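PDB 6VNA: pyridoxamine 5'-phosphate oxidase-related, FMN-binding protein from Paracoccus denitrificans, which probably acts as a noncanonical heme oxygenase that degrades c-type heme, and belongs to the FMN-binding, pyridoxamine-phosphate-oxidase-like family. Local coordinates for residues A[24-29]-A[41-47]; A[89-95]-A[137-143]; A[14-18]-A[153-157]; A[30-34]-A[67-73]; A[7-11]-A[146-150]. One frame throughout, in Å; residues are numbered along the deposited sequence.

Interaction 1: A[24-29]-A[41-47]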
# COMPACT_ATOMS: atom_id res chain seq x y z
N ALA A 24 -0.20 -14.35 1.31
CA ALA A 24 -0.84 -13.03 1.58
C ALA A 24 -2.23 -13.18 2.21
O ALA A 24 -3.07 -13.87 1.65
CB ALA A 24 -0.92 -12.25 0.28
N ARG A 25 -2.46 -12.53 3.35
CA ARG A 25 -3.80 -12.38 3.97
C ARG A 25 -4.22 -10.89 4.00
O ARG A 25 -5.41 -10.62 4.05
CB ARG A 25 -3.77 -13.04 5.36
CG ARG A 25 -3.46 -14.53 5.34
CD ARG A 25 -4.49 -15.33 4.55
NE ARG A 25 -4.28 -16.77 4.48
CZ ARG A 25 -3.53 -17.40 3.58
NH1 ARG A 25 -2.87 -16.72 2.65
NH2 ARG A 25 -3.43 -18.72 3.61
N HIS A 26 -3.27 -9.96 3.96
CA HIS A 26 -3.51 -8.50 3.99
C HIS A 26 -2.57 -7.82 3.02
O HIS A 26 -1.61 -8.48 2.61
CB HIS A 26 -3.32 -7.93 5.40
CG HIS A 26 -4.15 -8.63 6.41
ND1 HIS A 26 -5.51 -8.43 6.51
CD2 HIS A 26 -3.82 -9.55 7.35
CE1 HIS A 26 -5.99 -9.20 7.47
NE2 HIS A 26 -4.98 -9.89 8.01
N ALA A 27 -2.84 -6.55 2.69
CA ALA A 27 -1.97 -5.73 1.83
C ALA A 27 -2.18 -4.24 2.09
O ALA A 27 -3.19 -3.86 2.73
CB ALA A 27 -2.24 -6.06 0.39
N SER A 28 -1.26 -3.43 1.56
CA SER A 28 -1.47 -1.99 1.35
C SER A 28 -2.06 -1.80 -0.04
O SER A 28 -1.41 -2.22 -1.01
CB SER A 28 -0.19 -1.22 1.52
OG SER A 28 0.34 -1.41 2.80
N LEU A 29 -3.25 -1.21 -0.15
CA LEU A 29 -3.88 -0.93 -1.48
C LEU A 29 -3.71 0.56 -1.80
O LEU A 29 -3.99 1.42 -0.91
CB LEU A 29 -5.35 -1.33 -1.43
CG LEU A 29 -6.21 -0.85 -2.60
CD1 LEU A 29 -5.94 -1.64 -3.88
CD2 LEU A 29 -7.68 -0.93 -2.22
N VAL A 41 -3.53 5.39 0.28
CA VAL A 41 -2.93 4.08 0.70
C VAL A 41 -3.66 3.61 1.95
O VAL A 41 -3.60 4.33 2.98
CB VAL A 41 -1.41 4.21 0.92
CG1 VAL A 41 -0.76 2.84 0.99
CG2 VAL A 41 -0.76 5.05 -0.17
N THR A 42 -4.38 2.48 1.82
CA THR A 42 -5.21 1.88 2.89
C THR A 42 -4.84 0.39 3.04
O THR A 42 -4.40 -0.24 2.08
CB THR A 42 -6.71 2.02 2.62
OG1 THR A 42 -7.01 1.33 1.40
CG2 THR A 42 -7.18 3.45 2.49
N ARG A 43 -5.06 -0.16 4.23
CA ARG A 43 -4.79 -1.58 4.55
C ARG A 43 -6.06 -2.38 4.26
O ARG A 43 -7.11 -1.97 4.75
CB ARG A 43 -4.38 -1.76 6.01
CG ARG A 43 -4.08 -3.21 6.35
CD ARG A 43 -3.55 -3.34 7.74
NE ARG A 43 -2.13 -3.06 7.82
CZ ARG A 43 -1.45 -2.92 8.95
NH1 ARG A 43 -2.07 -3.03 10.12
NH2 ARG A 43 -0.15 -2.69 8.92
N ILE A 44 -5.92 -3.49 3.54
CA ILE A 44 -7.06 -4.35 3.12
C ILE A 44 -6.79 -5.83 3.39
O ILE A 44 -5.63 -6.26 3.37
CB ILE A 44 -7.36 -4.14 1.63
CG1 ILE A 44 -6.17 -4.51 0.75
CG2 ILE A 44 -7.84 -2.72 1.38
CD1 ILE A 44 -6.55 -5.00 -0.63
N ALA A 45 -7.86 -6.60 3.55
CA ALA A 45 -7.83 -8.07 3.47
C ALA A 45 -7.61 -8.42 2.00
O ALA A 45 -8.29 -7.83 1.14
CB ALA A 45 -9.09 -8.68 4.03
N LEU A 46 -6.60 -9.22 1.73
CA LEU A 46 -6.23 -9.63 0.35
C LEU A 46 -5.70 -11.06 0.36
O LEU A 46 -4.77 -11.35 1.12
CB LEU A 46 -5.15 -8.71 -0.21
CG LEU A 46 -4.73 -9.09 -1.63
CD1 LEU A 46 -5.59 -8.35 -2.65
CD2 LEU A 46 -3.26 -8.84 -1.85
N GLN A 47 -6.27 -11.89 -0.49
CA GLN A 47 -5.81 -13.26 -0.82
C GLN A 47 -5.70 -13.36 -2.34
O GLN A 47 -5.81 -12.31 -3.00
CB GLN A 47 -6.81 -14.25 -0.22
CG GLN A 47 -6.97 -14.10 1.28
CD GLN A 47 -7.92 -15.13 1.84
OE1 GLN A 47 -8.17 -16.17 1.24
NE2 GLN A 47 -8.50 -14.83 2.98
O HOH W 1 -6.68 2.96 -0.92
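Leu29, Ala27 and Ile44 bury the most surface here, all on one face of the antiparallel beta hairpin that strands 26-32 and 39-48 form in the curled sheet of this FMN-binding split-barrel fold. Leu29 CB lies 3.9 Å from Ile44 CD1, and Leu29 CD2 reaches the CG2 branch of Ile44 at 4.0 Å, the two side chains meeting at a slant. Ile44 CG1 is set between its own backbone N and carbonyl carbon (chi1 61°), which brings it close to Ala27 O and within 4.2 Å of Ala27 CB. Ala27 CB also touches Leu46 CD2, at 3.7 Å. Leu76 and Ile78 of strand 73-79 and Ala56 and Leu58 of strand 54-59 extend this apolar face. Cutting Ile44 back to an alanine is likely to open a gap beside Leu29 and strip its CB and CD2 of their packing across the hairpin. Ala27 and Ile44 form a hydrogen-bonded pair, with Ile44 N to Ala27 O at 2.9 Å. On the opposite face, Ser28 and Arg43 turn to the second subunit, bonding its Ser28 and Ala87. Toward the Leu29–Thr42 end, one water joins Leu29 O, at 3.1 Å, to Thr42 OG1, at 2.9 Å.

Interaction 2: A[89-95]-A[137-143]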
# COMPACT_ATOMS: atom_id res chain seq x y z
N THR A 89 14.26 -5.18 5.50
CA THR A 89 14.89 -6.46 5.04
C THR A 89 13.81 -7.51 4.75
O THR A 89 14.17 -8.59 4.34
CB THR A 89 15.89 -7.01 6.06
OG1 THR A 89 15.14 -7.52 7.17
CG2 THR A 89 16.88 -5.98 6.54
N HIS A 90 12.53 -7.23 4.98
CA HIS A 90 11.42 -8.15 4.65
C HIS A 90 11.25 -8.18 3.13
O HIS A 90 11.46 -7.11 2.50
CB HIS A 90 10.11 -7.71 5.29
CG HIS A 90 10.12 -7.66 6.78
ND1 HIS A 90 8.99 -7.34 7.51
CD2 HIS A 90 11.10 -7.92 7.68
CE1 HIS A 90 9.28 -7.37 8.80
NE2 HIS A 90 10.56 -7.73 8.92
N ALA A 91 10.91 -9.34 2.58
CA ALA A 91 10.60 -9.50 1.14
C ALA A 91 9.24 -8.84 0.89
O ALA A 91 8.33 -8.96 1.76
CB ALA A 91 10.60 -10.96 0.75
N ARG A 92 9.09 -8.19 -0.26
CA ARG A 92 7.84 -7.44 -0.57
C ARG A 92 7.69 -7.23 -2.06
O ARG A 92 8.68 -6.95 -2.78
CB ARG A 92 7.86 -6.09 0.13
CG ARG A 92 9.07 -5.26 -0.25
CD ARG A 92 9.56 -4.57 1.00
NE ARG A 92 10.51 -3.51 0.73
CZ ARG A 92 11.74 -3.44 1.19
NH1 ARG A 92 12.26 -4.41 1.94
NH2 ARG A 92 12.46 -2.39 0.87
N LEU A 93 6.45 -7.34 -2.50
CA LEU A 93 6.07 -7.31 -3.93
C LEU A 93 5.13 -6.12 -4.14
O LEU A 93 4.14 -6.02 -3.36
CB LEU A 93 5.39 -8.64 -4.25
CG LEU A 93 4.82 -8.71 -5.66
CD1 LEU A 93 5.95 -8.61 -6.68
CD2 LEU A 93 3.99 -9.98 -5.84
N SER A 94 5.47 -5.23 -5.08
CA SER A 94 4.62 -4.10 -5.55
C SER A 94 3.94 -4.54 -6.84
O SER A 94 4.66 -4.87 -7.79
CB SER A 94 5.40 -2.85 -5.85
OG SER A 94 5.93 -2.29 -4.68
N ILE A 95 2.62 -4.51 -6.88
CA ILE A 95 1.86 -4.79 -8.13
C ILE A 95 1.16 -3.52 -8.59
O ILE A 95 0.63 -2.81 -7.74
CB ILE A 95 0.90 -5.95 -7.89
CG1 ILE A 95 1.69 -7.22 -7.59
CG2 ILE A 95 -0.05 -6.12 -9.06
CD1 ILE A 95 0.83 -8.39 -7.25
N SER A 137 1.96 -5.15 -14.18
CA SER A 137 3.41 -5.19 -13.86
C SER A 137 3.67 -5.34 -12.35
O SER A 137 2.74 -5.19 -11.53
CB SER A 137 4.09 -3.98 -14.43
OG SER A 137 3.92 -2.86 -13.58
N GLY A 138 4.92 -5.64 -11.98
CA GLY A 138 5.33 -5.94 -10.60
C GLY A 138 6.75 -5.50 -10.30
O GLY A 138 7.61 -5.55 -11.20
N LEU A 139 7.01 -5.11 -9.06
CA LEU A 139 8.38 -4.85 -8.55
C LEU A 139 8.65 -5.79 -7.36
O LEU A 139 7.90 -5.74 -6.37
CB LEU A 139 8.46 -3.37 -8.16
CG LEU A 139 9.80 -2.68 -8.41
CD1 LEU A 139 10.39 -3.05 -9.76
CD2 LEU A 139 9.63 -1.17 -8.30
N LEU A 140 9.62 -6.69 -7.47
CA LEU A 140 9.98 -7.60 -6.34
C LEU A 140 11.18 -7.01 -5.62
O LEU A 140 12.22 -6.80 -6.26
CB LEU A 140 10.33 -9.02 -6.81
CG LEU A 140 10.72 -9.99 -5.69
CD1 LEU A 140 9.60 -10.15 -4.65
CD2 LEU A 140 11.08 -11.36 -6.25
N ASN A 141 11.06 -6.84 -4.31
CA ASN A 141 12.21 -6.48 -3.46
C ASN A 141 12.44 -7.64 -2.47
O ASN A 141 11.57 -7.86 -1.63
CB ASN A 141 12.00 -5.11 -2.85
CG ASN A 141 13.22 -4.69 -2.07
OD1 ASN A 141 13.90 -5.54 -1.50
ND2 ASN A 141 13.48 -3.39 -2.03
N ALA A 142 13.56 -8.35 -2.59
CA ALA A 142 13.85 -9.63 -1.88
C ALA A 142 14.29 -9.36 -0.44
O ALA A 142 14.30 -10.32 0.35
CB ALA A 142 14.91 -10.41 -2.61
N GLY A 143 14.64 -8.11 -0.13
CA GLY A 143 15.02 -7.68 1.23
C GLY A 143 16.39 -7.05 1.24
O GLY A 143 16.73 -6.44 2.26
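Arg92 and Asn141 exchange two backbone hydrogen bonds, of which Asn141 N to Arg92 O measures 2.8 Å. Ser94 and Leu139 do the same, with Leu139 N 2.7 Å from Ser94 O. CA-H...O contacts add to these: Gly138 CA is 3.1 Å from Ser94 O, and past the strand ends Thr89 CA is 3.3 Å from Gly143 O. The pairing is antiparallel and belongs to the split-barrel sheet, where strand 92-101 is shared by strands 128-135 and 137-141. Arg92 and Asn141 run side by side and stack, guanidinium and amide planes 26° apart. With CG flanked by backbone N and C (chi1 57°) and a bend at chi2, Arg92 brings its guanidinium over the amide. Asn141 ND2 sits over the guanidinium face, 3.2 Å from Arg92 NH2; both are donors, so no bond forms. Arg92 NH1 donates to His90 O at 2.9 Å and to Met88 O, while Asn141 OD1 takes Gly143 N in an Asx turn. A leucine in place of Arg92 would probably leave both those carbonyls without this donor and Asn141 without its flat neighbour. On the other face Leu93 CD1 meets Leu140 CB at 4.4 Å, and both leucines pack against helix 11-23.

Interaction 3: A[14-18]-A[153-157]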
# COMPACT_ATOMS: atom_id res chain seq x y z
N ARG A 14 10.79 -15.29 -9.57
CA ARG A 14 9.38 -15.59 -9.95
C ARG A 14 8.71 -16.34 -8.80
O ARG A 14 7.57 -15.97 -8.44
CB ARG A 14 9.32 -16.37 -11.27
CG ARG A 14 9.78 -15.57 -12.49
CD ARG A 14 9.61 -16.24 -13.86
NE ARG A 14 10.17 -15.32 -14.84
CZ ARG A 14 11.36 -15.40 -15.43
NH1 ARG A 14 12.15 -16.45 -15.25
NH2 ARG A 14 11.75 -14.43 -16.25
N ALA A 15 9.39 -17.35 -8.24
CA ALA A 15 8.83 -18.25 -7.20
C ALA A 15 8.64 -17.47 -5.87
O ALA A 15 7.60 -17.65 -5.18
CB ALA A 15 9.75 -19.44 -7.04
N LEU A 16 9.59 -16.59 -5.53
CA LEU A 16 9.42 -15.75 -4.32
C LEU A 16 8.13 -14.92 -4.46
O LEU A 16 7.30 -14.96 -3.51
CB LEU A 16 10.65 -14.86 -4.12
CG LEU A 16 10.61 -14.09 -2.81
CD1 LEU A 16 10.25 -15.03 -1.66
CD2 LEU A 16 11.92 -13.36 -2.55
N ALA A 17 7.93 -14.27 -5.62
CA ALA A 17 6.74 -13.43 -5.94
C ALA A 17 5.47 -14.26 -5.80
O ALA A 17 4.51 -13.75 -5.20
CB ALA A 17 6.84 -12.87 -7.33
N ARG A 18 5.46 -15.46 -6.35
CA ARG A 18 4.28 -16.37 -6.30
C ARG A 18 4.05 -16.84 -4.86
O ARG A 18 2.85 -17.01 -4.48
CB ARG A 18 4.49 -17.57 -7.22
CG ARG A 18 4.63 -17.19 -8.69
CD ARG A 18 4.40 -18.38 -9.61
NE ARG A 18 4.61 -17.99 -11.00
CZ ARG A 18 5.75 -18.09 -11.67
NH1 ARG A 18 6.83 -18.59 -11.10
NH2 ARG A 18 5.80 -17.70 -12.93
N SER A 153 2.54 -12.69 -16.06
CA SER A 153 2.77 -14.16 -16.13
C SER A 153 3.70 -14.58 -14.98
O SER A 153 3.36 -15.56 -14.29
CB SER A 153 3.31 -14.56 -17.48
OG SER A 153 4.49 -13.82 -17.79
N ASP A 154 4.77 -13.82 -14.77
CA ASP A 154 5.78 -13.98 -13.68
C ASP A 154 5.13 -14.13 -12.29
O ASP A 154 5.72 -14.85 -11.44
CB ASP A 154 6.76 -12.80 -13.67
CG ASP A 154 7.74 -12.79 -14.83
OD1 ASP A 154 7.74 -13.78 -15.60
OD2 ASP A 154 8.51 -11.80 -14.95
N MET A 155 3.98 -13.50 -12.06
CA MET A 155 3.30 -13.42 -10.73
C MET A 155 2.22 -14.50 -10.58
O MET A 155 1.79 -14.73 -9.43
CB MET A 155 2.70 -12.02 -10.53
CG MET A 155 3.77 -10.99 -10.30
SD MET A 155 3.15 -9.33 -9.97
CE MET A 155 3.16 -8.62 -11.62
N LEU A 156 1.81 -15.17 -11.66
CA LEU A 156 0.55 -15.96 -11.66
C LEU A 156 0.81 -17.48 -11.69
O LEU A 156 0.07 -18.20 -11.00
CB LEU A 156 -0.33 -15.51 -12.83
CG LEU A 156 -0.79 -14.05 -12.79
CD1 LEU A 156 -1.39 -13.62 -14.12
CD2 LEU A 156 -1.79 -13.81 -11.66
N LYS A 157 1.78 -17.97 -12.48
CA LYS A 157 2.09 -19.43 -12.56
C LYS A 157 3.29 -19.70 -13.48
O LYS A 157 3.86 -20.80 -13.50
CB LYS A 157 0.86 -20.21 -13.03
CG LYS A 157 1.04 -21.72 -13.11
CD LYS A 157 1.37 -22.22 -14.51
CE LYS A 157 0.17 -22.28 -15.43
NZ LYS A 157 0.38 -23.26 -16.51
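Arg14 and Arg18, one turn apart on helix 11-23, both lie against Asp154, Arg14 at its carboxylate and Arg18 at its backbone carbonyl. Arg14 has CG anti to its carbonyl carbon (chi1 -67°) and is extended from there to NE, which carries the guanidinium out to the carboxylate. NE gives Asp154 OD1 a weak hydrogen bond of 3.0 Å that is part of a salt bridge. The oxygen lies at the edge of the guanidinium, near its plane, but the carboxylate is turned 58° against it, so the two flat groups do not pair side by side. Both partners are held from elsewhere too: Arg14 NH1 makes a salt bridge to Asp11, and Asp154 OD2 accepts from the backbone N of Thr151, just before helix 152-156.

Arg18 starts with much the same torsion (chi1 -63°) and is equally extended, yet its guanidinium slides between two stretches of backbone. Asp154 O stands over one face, 3.2 Å from Arg18 CZ, at a poor angle for a hydrogen bond, though its dipole probably steadies the positive group. The opposite face packs on Lys157, whose C is 3.3 Å from Arg18 NE; Arg18 NE and Lys157 N are both donors and do not bond. Farther back, Arg18 CG passes 3.8 Å from Met155 O. Met155 leaves this contact and packs on Pro135.

The arrangement is an arginine-mediated join, one salt bridge and one guanidinium packed between backbone groups, linking helix 11-23 to the short, weakly bonded helix 152-156.

Interaction 4: A[30-34]-A[67-73]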
# COMPACT_ATOMS: atom_id res chain seq x y z
N GLY A 30 -3.17 0.84 -2.97
CA GLY A 30 -3.16 2.19 -3.56
C GLY A 30 -4.37 2.42 -4.46
O GLY A 30 -4.60 1.61 -5.41
N THR A 31 -5.11 3.49 -4.20
CA THR A 31 -6.16 4.02 -5.12
C THR A 31 -5.94 5.51 -5.41
O THR A 31 -5.17 6.20 -4.67
CB THR A 31 -7.55 3.74 -4.58
OG1 THR A 31 -7.73 4.32 -3.28
CG2 THR A 31 -7.84 2.25 -4.56
N LEU A 32 -6.58 5.99 -6.47
CA LEU A 32 -6.53 7.42 -6.84
C LEU A 32 -7.67 8.15 -6.13
O LEU A 32 -8.82 7.76 -6.34
CB LEU A 32 -6.58 7.54 -8.37
CG LEU A 32 -5.38 6.94 -9.10
CD1 LEU A 32 -5.57 7.00 -10.59
CD2 LEU A 32 -4.09 7.64 -8.73
N ASP A 33 -7.34 9.13 -5.29
CA ASP A 33 -8.33 10.05 -4.67
C ASP A 33 -9.07 10.80 -5.78
O ASP A 33 -8.46 11.56 -6.54
CB ASP A 33 -7.64 11.01 -3.71
CG ASP A 33 -8.57 12.10 -3.22
OD1 ASP A 33 -9.65 11.73 -2.75
OD2 ASP A 33 -8.21 13.31 -3.35
N PRO A 34 -10.39 10.58 -5.96
CA PRO A 34 -11.13 11.23 -7.06
C PRO A 34 -10.89 12.74 -7.13
O PRO A 34 -10.37 13.23 -8.12
CB PRO A 34 -12.60 10.89 -6.77
CG PRO A 34 -12.52 9.59 -5.98
CD PRO A 34 -11.24 9.69 -5.16
N ALA A 67 -13.15 5.14 -4.58
CA ALA A 67 -12.07 5.53 -5.51
C ALA A 67 -12.07 4.54 -6.68
O ALA A 67 -11.96 4.98 -7.83
CB ALA A 67 -10.74 5.58 -4.82
N LEU A 68 -12.21 3.24 -6.38
CA LEU A 68 -12.12 2.17 -7.41
C LEU A 68 -13.30 2.28 -8.36
O LEU A 68 -13.06 2.20 -9.56
CB LEU A 68 -12.11 0.78 -6.77
CG LEU A 68 -10.76 0.31 -6.23
CD1 LEU A 68 -10.92 -1.10 -5.70
CD2 LEU A 68 -9.66 0.37 -7.30
N ALA A 69 -14.50 2.44 -7.81
CA ALA A 69 -15.79 2.65 -8.52
C ALA A 69 -15.63 3.71 -9.63
O ALA A 69 -16.11 3.50 -10.75
CB ALA A 69 -16.86 3.02 -7.53
N VAL A 70 -14.90 4.78 -9.33
CA VAL A 70 -14.69 5.95 -10.24
C VAL A 70 -13.48 5.69 -11.15
O VAL A 70 -13.56 6.10 -12.31
CB VAL A 70 -14.53 7.22 -9.39
CG1 VAL A 70 -14.07 8.42 -10.21
CG2 VAL A 70 -15.82 7.53 -8.64
N ASP A 71 -12.40 5.08 -10.64
CA ASP A 71 -11.16 4.78 -11.43
C ASP A 71 -10.57 3.45 -10.97
O ASP A 71 -10.03 3.35 -9.87
CB ASP A 71 -10.12 5.89 -11.28
CG ASP A 71 -8.99 5.81 -12.30
OD1 ASP A 71 -8.71 4.70 -12.80
OD2 ASP A 71 -8.39 6.86 -12.59
N PRO A 72 -10.59 2.39 -11.80
CA PRO A 72 -10.15 1.07 -11.35
C PRO A 72 -8.62 0.88 -11.28
O PRO A 72 -8.17 -0.20 -10.99
CB PRO A 72 -10.82 0.11 -12.35
CG PRO A 72 -11.07 0.94 -13.62
CD PRO A 72 -11.06 2.40 -13.20
N ARG A 73 -7.81 1.90 -11.51
CA ARG A 73 -6.34 1.74 -11.38
C ARG A 73 -6.00 1.53 -9.90
O ARG A 73 -6.53 2.26 -9.05
CB ARG A 73 -5.60 2.91 -12.04
CG ARG A 73 -5.56 2.79 -13.55
CD ARG A 73 -4.92 3.99 -14.22
NE ARG A 73 -5.74 5.18 -14.04
CZ ARG A 73 -5.35 6.42 -14.30
NH1 ARG A 73 -4.13 6.67 -14.76
NH2 ARG A 73 -6.20 7.41 -14.10
O HOH W 2 -10.59 7.03 -8.10
O HOH W 3 -8.11 4.34 -8.13
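Leu32 and Ala67 meet where the end of strand 26-32 passes the last turn of helix 63-70, and no direct hydrogen bond joins the two backbones. Two waters do so instead. One donates to both Leu32 O and Ala67 O; the other accepts from Leu32 N at 2.8 Å and donates to Asp71 O and Arg73 O, so three backbone groups converge on it. The chain leaves the helix at Asp71, whose OD1 accepts from Arg73 N in an Asx turn.

Ala67 CB points at the strand and presses to 3.3 Å from Leu32 O and 3.6 Å from Thr31 OG1. The other branch of Thr31, CG2, meets Leu68 CD2 at 3.8 Å, the two side chains crossing at about a right angle. A chi1 of -65° turns Leu32 CG to the side of its backbone N, and from there CD1 comes over one face of the Arg73 guanidinium, 3.6 Å from Arg73 NH2, and 3.5 Å from Asp71 OD2. That guanidinium is fixed by a side-on grip on Asp71: NE donates to OD1, and NH2 meets the syn lone pair of OD2, Arg73 NH2 to Asp71 OD2 being 2.7 Å. Arg73 NH1 bonds Thr36 O of the second subunit, and Leu32 packs on Leu32 of that subunit.

The arrangement is a helix, Asx turn and strand connection folded back on a neighbouring strand, here at the dimer interface of a split barrel.

Interaction 5: A[7-11]-A[146-150]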
# COMPACT_ATOMS: atom_id res chain seq x y z
N ARG A 7 18.91 -7.49 -10.94
CA ARG A 7 17.96 -6.76 -11.83
C ARG A 7 17.26 -7.76 -12.74
O ARG A 7 16.02 -7.75 -12.79
CB ARG A 7 18.66 -5.68 -12.67
CG ARG A 7 19.06 -4.42 -11.91
CD ARG A 7 17.92 -3.68 -11.22
NE ARG A 7 16.85 -3.32 -12.14
CZ ARG A 7 15.64 -2.88 -11.78
NH1 ARG A 7 15.32 -2.73 -10.51
NH2 ARG A 7 14.76 -2.58 -12.71
N GLU A 8 18.04 -8.59 -13.44
CA GLU A 8 17.53 -9.60 -14.41
C GLU A 8 16.66 -10.62 -13.65
O GLU A 8 17.15 -11.25 -12.70
CB GLU A 8 18.68 -10.27 -15.15
CG GLU A 8 18.26 -11.19 -16.28
CD GLU A 8 19.40 -11.58 -17.21
OE1 GLU A 8 20.57 -11.38 -16.83
OE2 GLU A 8 19.12 -12.08 -18.32
N THR A 9 15.41 -10.75 -14.07
CA THR A 9 14.40 -11.64 -13.45
C THR A 9 14.83 -13.10 -13.68
O THR A 9 15.08 -13.43 -14.83
CB THR A 9 13.02 -11.27 -13.99
OG1 THR A 9 12.85 -9.89 -13.66
CG2 THR A 9 11.88 -12.11 -13.44
N THR A 10 14.87 -13.91 -12.62
CA THR A 10 15.21 -15.37 -12.61
C THR A 10 13.98 -16.16 -12.17
O THR A 10 13.05 -15.54 -11.63
CB THR A 10 16.35 -15.66 -11.63
OG1 THR A 10 15.89 -15.28 -10.33
CG2 THR A 10 17.64 -14.92 -11.94
N ASP A 11 13.99 -17.48 -12.33
CA ASP A 11 12.88 -18.36 -11.87
C ASP A 11 12.77 -18.31 -10.33
O ASP A 11 11.64 -18.52 -9.78
CB ASP A 11 13.05 -19.79 -12.42
CG ASP A 11 12.52 -19.97 -13.84
OD1 ASP A 11 11.82 -19.07 -14.33
OD2 ASP A 11 12.80 -21.02 -14.46
N GLN A 146 19.23 -5.45 -5.44
CA GLN A 146 18.38 -4.73 -6.43
C GLN A 146 17.08 -5.51 -6.61
O GLN A 146 17.07 -6.74 -6.47
CB GLN A 146 19.14 -4.56 -7.74
CG GLN A 146 20.28 -3.55 -7.65
CD GLN A 146 20.83 -3.16 -9.01
OE1 GLN A 146 21.58 -3.91 -9.63
NE2 GLN A 146 20.46 -1.97 -9.47
N ALA A 147 16.01 -4.78 -6.95
CA ALA A 147 14.66 -5.31 -7.21
C ALA A 147 14.63 -6.06 -8.54
O ALA A 147 15.54 -5.87 -9.36
CB ALA A 147 13.68 -4.18 -7.22
N PHE A 148 13.60 -6.86 -8.75
CA PHE A 148 13.24 -7.49 -10.04
C PHE A 148 11.97 -6.84 -10.59
O PHE A 148 10.99 -6.68 -9.80
CB PHE A 148 13.03 -9.00 -9.85
CG PHE A 148 14.17 -9.69 -9.16
CD1 PHE A 148 14.20 -9.82 -7.78
CD2 PHE A 148 15.24 -10.18 -9.89
CE1 PHE A 148 15.27 -10.45 -7.15
CE2 PHE A 148 16.31 -10.81 -9.25
CZ PHE A 148 16.32 -10.94 -7.88
N LYS A 149 11.97 -6.50 -11.88
CA LYS A 149 10.76 -6.15 -12.68
C LYS A 149 10.06 -7.43 -13.12
O LYS A 149 10.73 -8.31 -13.65
CB LYS A 149 11.12 -5.30 -13.90
CG LYS A 149 11.53 -3.88 -13.58
CD LYS A 149 11.30 -2.90 -14.71
CE LYS A 149 11.74 -1.49 -14.34
NZ LYS A 149 11.35 -0.50 -15.36
N LEU A 150 8.75 -7.54 -12.89
CA LEU A 150 7.96 -8.76 -13.18
C LEU A 150 6.83 -8.42 -14.15
O LEU A 150 6.26 -7.32 -14.06
CB LEU A 150 7.42 -9.29 -11.85
CG LEU A 150 8.45 -9.72 -10.82
CD1 LEU A 150 7.77 -10.09 -9.52
CD2 LEU A 150 9.26 -10.90 -11.32
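Arg7 wraps round Gln146 and Ala147, at the start of 146-150. Its CB sets off away from that segment, but bends at chi2 (-58°) and chi3 (-56°) bring the rest back. CG comes 3.4 Å from Gln146 OE1 and CD 3.5 Å from Gln146 NE2; the two side chains cross at about a right angle, with CG and CD against the amide. NE follows, 4.0 Å from Ala147 O. At the tip NH1 approaches Ala147 O at 3.4 Å, too poorly angled for a hydrogen bond, while NH2 rests 3.6 Å from Lys149 CG and meets the lysine's CE near the guanidinium plane. The like charges are near but not in contact, Arg7 NH2 to Lys149 NZ being 4.8 Å.

Further along, Thr9 OG1 donates to Lys149 O at 2.6 Å, and Thr9 CG2 packs on Leu150 CD2. Phe148 turns its ring edge to Glu8 O, which lies 3.6 Å from Phe148 CD2. Thr10 then takes the N-cap position of helix 11-23, its OG1 accepting from Ala13 N. This is an N-terminal lead-in laid along strand 148-151 at the protein surface, tied down by one side-chain hydrogen bond just ahead of a capped helix.

Interaction 1 is the buried contact of the set, interaction 5 a surface one, and the other three lie between. Interactions 1 and 2 are antiparallel strand pairs of one sheet, held mainly by backbone hydrogen bonds, whereas interaction 4 needs waters to join strand to helix. Strand 26-32 serves both interactions 1 and 4, and these two with interaction 2 also touch the second subunit. Interactions 3 and 5 do not; they fasten the two ends of the modelled chain, largely through charged and polar side chains. Interactions 2, 3 and 5 touch one another: strand 137-141 pairs with 148-151, and Met155 packs on Ile95 and Gly138. Interaction 4 lies across the chain's centre from interaction 3.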